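Local coordinates for mandelate racemase / muconate lactonizing enzyme, C-terminal domain protein (Labrenzia alexandrii, PDB 4E5T) that is a putative enolase-superfamily enzyme of the mandelate racemase/muconate lactonizing type, holds magnesium, and probably acts on a carboxylate substrate through an enediolate intermediate, at residues 5-13 with 377-387. Sequence-based numbering, arbitrary orientation.
Sequences SDIETFVVG and LNEDVARANPY
Strand 4-13, an outer strand of the three-stranded sheet in the N-terminal capping domain, receives the last helix of the chain, 379-383, through Glu8, Phe10 and Val12. Arg383 grips the Glu8 carboxylate side-on: NH1 binds OE1 at 2.6 Å and NE binds OE2 at 3.3 Å. Both oxygens are met on their syn side, though NE comes in well tilted from the carboxylate plane. Glu8 reaches the arginine with an extended chain, its CG anti to the backbone N (chi1 -178°). Arg383 NH1 also bonds Glu379 OE2 at 2.7 Å, so the arginine probably offsets the repulsion between the two glutamates. Glu379 OE1 binds Tyr38 OH. The Phe10 ring packs against the guanidinium, the two planes 52° apart. CE2 lies over one guanidinium face, toward its rim, and Leu377 CD2 covers a face of the ring, 4.3 Å above its plane. The helix packs here against the capping domain's sheet, as the C-terminal segment does in other enolase-superfamily members. Ala382 CB touches both Phe10 CD2 and Val12 CG2, 3.9 Å from each. Past the helix, Gly13 N donates to Asn385 O at 3.1 Å. Asn385 ND2 binds Val381 O in the carbonyl plane, tying the loop back to the helix. Tyr387 CB rests on Val11 CG1.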
loop_
_atom_site.group_PDB
_atom_site.type_symbol
_atom_site.label_atom_id
_atom_site.label_comp_id
_atom_site.label_asym_id
_atom_site.label_seq_id
_atom_site.Cartn_x
_atom_site.Cartn_y
_atom_site.Cartn_z
ATOM N N SER A 5 23.279 -20.978 -41.026
ATOM C CA SER A 5 24.608 -21.103 -41.597
ATOM C C SER A 5 25.241 -19.758 -41.906
ATOM O O SER A 5 26.437 -19.546 -41.689
ATOM C CB SER A 5 24.526 -21.926 -42.881
ATOM O OG SER A 5 25.534 -22.905 -42.895
ATOM N N ASP A 6 24.421 -18.849 -42.416
ATOM C CA ASP A 6 24.930 -17.637 -43.027
ATOM C C ASP A 6 24.004 -16.468 -42.783
ATOM O O ASP A 6 22.776 -16.613 -42.737
ATOM C CB ASP A 6 25.115 -17.834 -44.531
ATOM C CG ASP A 6 26.384 -18.587 -44.867
ATOM O OD1 ASP A 6 27.475 -18.109 -44.475
ATOM O OD2 ASP A 6 26.288 -19.655 -45.517
ATOM N N ILE A 7 24.623 -15.305 -42.622
ATOM C CA ILE A 7 23.913 -14.059 -42.462
ATOM C C ILE A 7 24.440 -13.057 -43.497
ATOM O O ILE A 7 25.637 -13.034 -43.817
ATOM C CB ILE A 7 24.041 -13.511 -41.013
ATOM C CG1 ILE A 7 23.256 -12.198 -40.863
ATOM C CG2 ILE A 7 25.500 -13.331 -40.616
ATOM C CD1 ILE A 7 23.254 -11.624 -39.458
ATOM N N GLU A 8 23.527 -12.281 -44.070
ATOM C CA GLU A 8 23.909 -11.065 -44.762
ATOM C C GLU A 8 23.147 -9.930 -44.072
ATOM O O GLU A 8 22.028 -10.130 -43.601
ATOM C CB GLU A 8 23.616 -11.128 -46.274
ATOM C CG GLU A 8 24.071 -9.865 -47.018
ATOM C CD GLU A 8 23.924 -9.921 -48.541
ATOM O OE1 GLU A 8 23.018 -10.636 -49.044
ATOM O OE2 GLU A 8 24.723 -9.234 -49.234
ATOM N N THR A 9 23.773 -8.760 -43.964
ATOM C CA THR A 9 23.091 -7.580 -43.446
ATOM C C THR A 9 22.981 -6.552 -44.549
ATOM O O THR A 9 23.776 -6.532 -45.488
ATOM C CB THR A 9 23.803 -6.936 -42.217
ATOM O OG1 THR A 9 25.186 -6.688 -42.514
ATOM C CG2 THR A 9 23.693 -7.823 -40.990
ATOM N N PHE A 10 21.970 -5.707 -44.423
ATOM C CA PHE A 10 21.708 -4.656 -45.386
ATOM C C PHE A 10 21.411 -3.386 -44.608
ATOM O O PHE A 10 20.565 -3.370 -43.714
ATOM C CB PHE A 10 20.489 -5.000 -46.240
ATOM C CG PHE A 10 20.547 -6.363 -46.880
ATOM C CD1 PHE A 10 20.358 -7.518 -46.123
ATOM C CD2 PHE A 10 20.753 -6.487 -48.245
ATOM C CE1 PHE A 10 20.407 -8.759 -46.704
ATOM C CE2 PHE A 10 20.791 -7.733 -48.835
ATOM C CZ PHE A 10 20.620 -8.867 -48.069
ATOM N N VAL A 11 22.133 -2.328 -44.930
ATOM C CA VAL A 11 21.821 -1.025 -44.421
ATOM C C VAL A 11 21.289 -0.261 -45.611
ATOM O O VAL A 11 22.002 -0.059 -46.585
ATOM C CB VAL A 11 23.069 -0.366 -43.856
ATOM C CG1 VAL A 11 22.733 1.004 -43.245
ATOM C CG2 VAL A 11 23.734 -1.308 -42.827
ATOM N N VAL A 12 20.019 0.121 -45.548
ATOM C CA VAL A 12 19.333 0.715 -46.690
ATOM C C VAL A 12 18.857 2.126 -46.380
ATOM O O VAL A 12 18.013 2.312 -45.508
ATOM C CB VAL A 12 18.079 -0.114 -47.083
ATOM C CG1 VAL A 12 17.327 0.576 -48.199
ATOM C CG2 VAL A 12 18.457 -1.539 -47.480
ATOM N N GLY A 13 19.386 3.115 -47.093
ATOM C CA GLY A 13 18.920 4.488 -46.951
ATOM C C GLY A 13 17.509 4.655 -47.491
ATOM O O GLY A 13 17.146 4.050 -48.493
ATOM N N LEU A 377 12.141 -10.067 -48.918
ATOM C CA LEU A 377 12.912 -8.869 -49.188
ATOM C C LEU A 377 13.436 -8.906 -50.615
ATOM O O LEU A 377 14.033 -9.886 -51.061
ATOM C CB LEU A 377 14.064 -8.704 -48.191
ATOM C CG LEU A 377 14.948 -7.453 -48.366
ATOM C CD1 LEU A 377 14.234 -6.167 -48.013
ATOM C CD2 LEU A 377 16.272 -7.568 -47.602
ATOM N N ASN A 378 13.195 -7.833 -51.340
ATOM C CA ASN A 378 13.825 -7.660 -52.619
ATOM C C ASN A 378 15.276 -7.283 -52.355
ATOM O O ASN A 378 15.611 -6.111 -52.236
ATOM C CB ASN A 378 13.103 -6.571 -53.389
ATOM C CG ASN A 378 13.446 -6.580 -54.846
ATOM O OD1 ASN A 378 14.573 -6.898 -55.216
ATOM N ND2 ASN A 378 12.477 -6.227 -55.692
ATOM N N GLU A 379 16.130 -8.290 -52.238
ATOM C CA GLU A 379 17.525 -8.075 -51.880
ATOM C C GLU A 379 18.213 -7.104 -52.823
ATOM O O GLU A 379 19.049 -6.288 -52.395
ATOM C CB GLU A 379 18.299 -9.396 -51.883
ATOM C CG GLU A 379 17.713 -10.468 -51.012
ATOM C CD GLU A 379 18.587 -11.698 -50.978
ATOM O OE1 GLU A 379 18.094 -12.766 -50.541
ATOM O OE2 GLU A 379 19.771 -11.587 -51.391
ATOM N N ASP A 380 17.871 -7.206 -54.107
ATOM C CA ASP A 380 18.500 -6.368 -55.121
ATOM C C ASP A 380 18.130 -4.912 -54.926
ATOM O O ASP A 380 18.999 -4.046 -54.943
ATOM C CB ASP A 380 18.156 -6.837 -56.531
ATOM C CG ASP A 380 18.756 -8.192 -56.850
ATOM O OD1 ASP A 380 19.721 -8.603 -56.165
ATOM O OD2 ASP A 380 18.259 -8.846 -57.782
ATOM N N VAL A 381 16.845 -4.643 -54.728
ATOM C CA VAL A 381 16.415 -3.294 -54.387
ATOM C C VAL A 381 17.112 -2.822 -53.120
ATOM O O VAL A 381 17.508 -1.663 -53.023
ATOM C CB VAL A 381 14.887 -3.195 -54.244
ATOM C CG1 VAL A 381 14.490 -1.911 -53.547
ATOM C CG2 VAL A 381 14.259 -3.262 -55.607
ATOM N N ALA A 382 17.297 -3.734 -52.170
ATOM C CA ALA A 382 17.976 -3.396 -50.918
ATOM C C ALA A 382 19.453 -3.067 -51.110
ATOM O O ALA A 382 19.933 -2.122 -50.514
ATOM C CB ALA A 382 17.798 -4.485 -49.876
ATOM N N ARG A 383 20.174 -3.827 -51.933
ATOM C CA ARG A 383 21.599 -3.538 -52.140
ATOM C C ARG A 383 21.814 -2.292 -52.984
ATOM O O ARG A 383 22.863 -1.646 -52.906
ATOM C CB ARG A 383 22.334 -4.702 -52.809
ATOM C CG ARG A 383 22.224 -6.012 -52.103
ATOM C CD ARG A 383 23.210 -7.027 -52.651
ATOM N NE ARG A 383 23.084 -8.272 -51.905
ATOM C CZ ARG A 383 22.226 -9.237 -52.207
ATOM N NH1 ARG A 383 22.169 -10.326 -51.446
ATOM N NH2 ARG A 383 21.428 -9.109 -53.270
ATOM N N ALA A 384 20.824 -1.967 -53.805
ATOM C CA ALA A 384 20.973 -0.901 -54.780
ATOM C C ALA A 384 20.793 0.445 -54.106
ATOM O O ALA A 384 21.017 1.478 -54.720
ATOM C CB ALA A 384 19.972 -1.076 -55.895
ATOM N N ASN A 385 20.388 0.421 -52.838
ATOM C CA ASN A 385 20.094 1.633 -52.079
ATOM C C ASN A 385 20.878 1.766 -50.777
ATOM O O ASN A 385 20.280 1.742 -49.695
ATOM C CB ASN A 385 18.608 1.680 -51.739
ATOM C CG ASN A 385 17.744 1.929 -52.944
ATOM O OD1 ASN A 385 17.329 3.058 -53.189
ATOM N ND2 ASN A 385 17.472 0.877 -53.712
ATOM N N PRO A 386 22.208 1.950 -50.872
ATOM C CA PRO A 386 23.064 2.069 -49.688
ATOM C C PRO A 386 22.696 3.305 -48.854
ATOM O O PRO A 386 22.065 4.233 -49.362
ATOM C CB PRO A 386 24.447 2.263 -50.303
ATOM C CG PRO A 386 24.164 3.022 -51.526
ATOM C CD PRO A 386 22.925 2.379 -52.083
ATOM N N TYR A 387 23.073 3.315 -47.581
ATOM C CA TYR A 387 22.867 4.506 -46.771
ATOM C C TYR A 387 24.109 5.387 -46.841
ATOM O O TYR A 387 25.210 4.926 -46.564
ATOM C CB TYR A 387 22.541 4.141 -45.328
ATOM C CG TYR A 387 22.421 5.353 -44.436
ATOM C CD1 TYR A 387 21.524 6.371 -44.736
ATOM C CD2 TYR A 387 23.201 5.482 -43.295
ATOM C CE1 TYR A 387 21.409 7.484 -43.933
ATOM C CE2 TYR A 387 23.091 6.589 -42.483
ATOM C CZ TYR A 387 22.197 7.590 -42.805
ATOM O OH TYR A 387 22.089 8.698 -41.994
#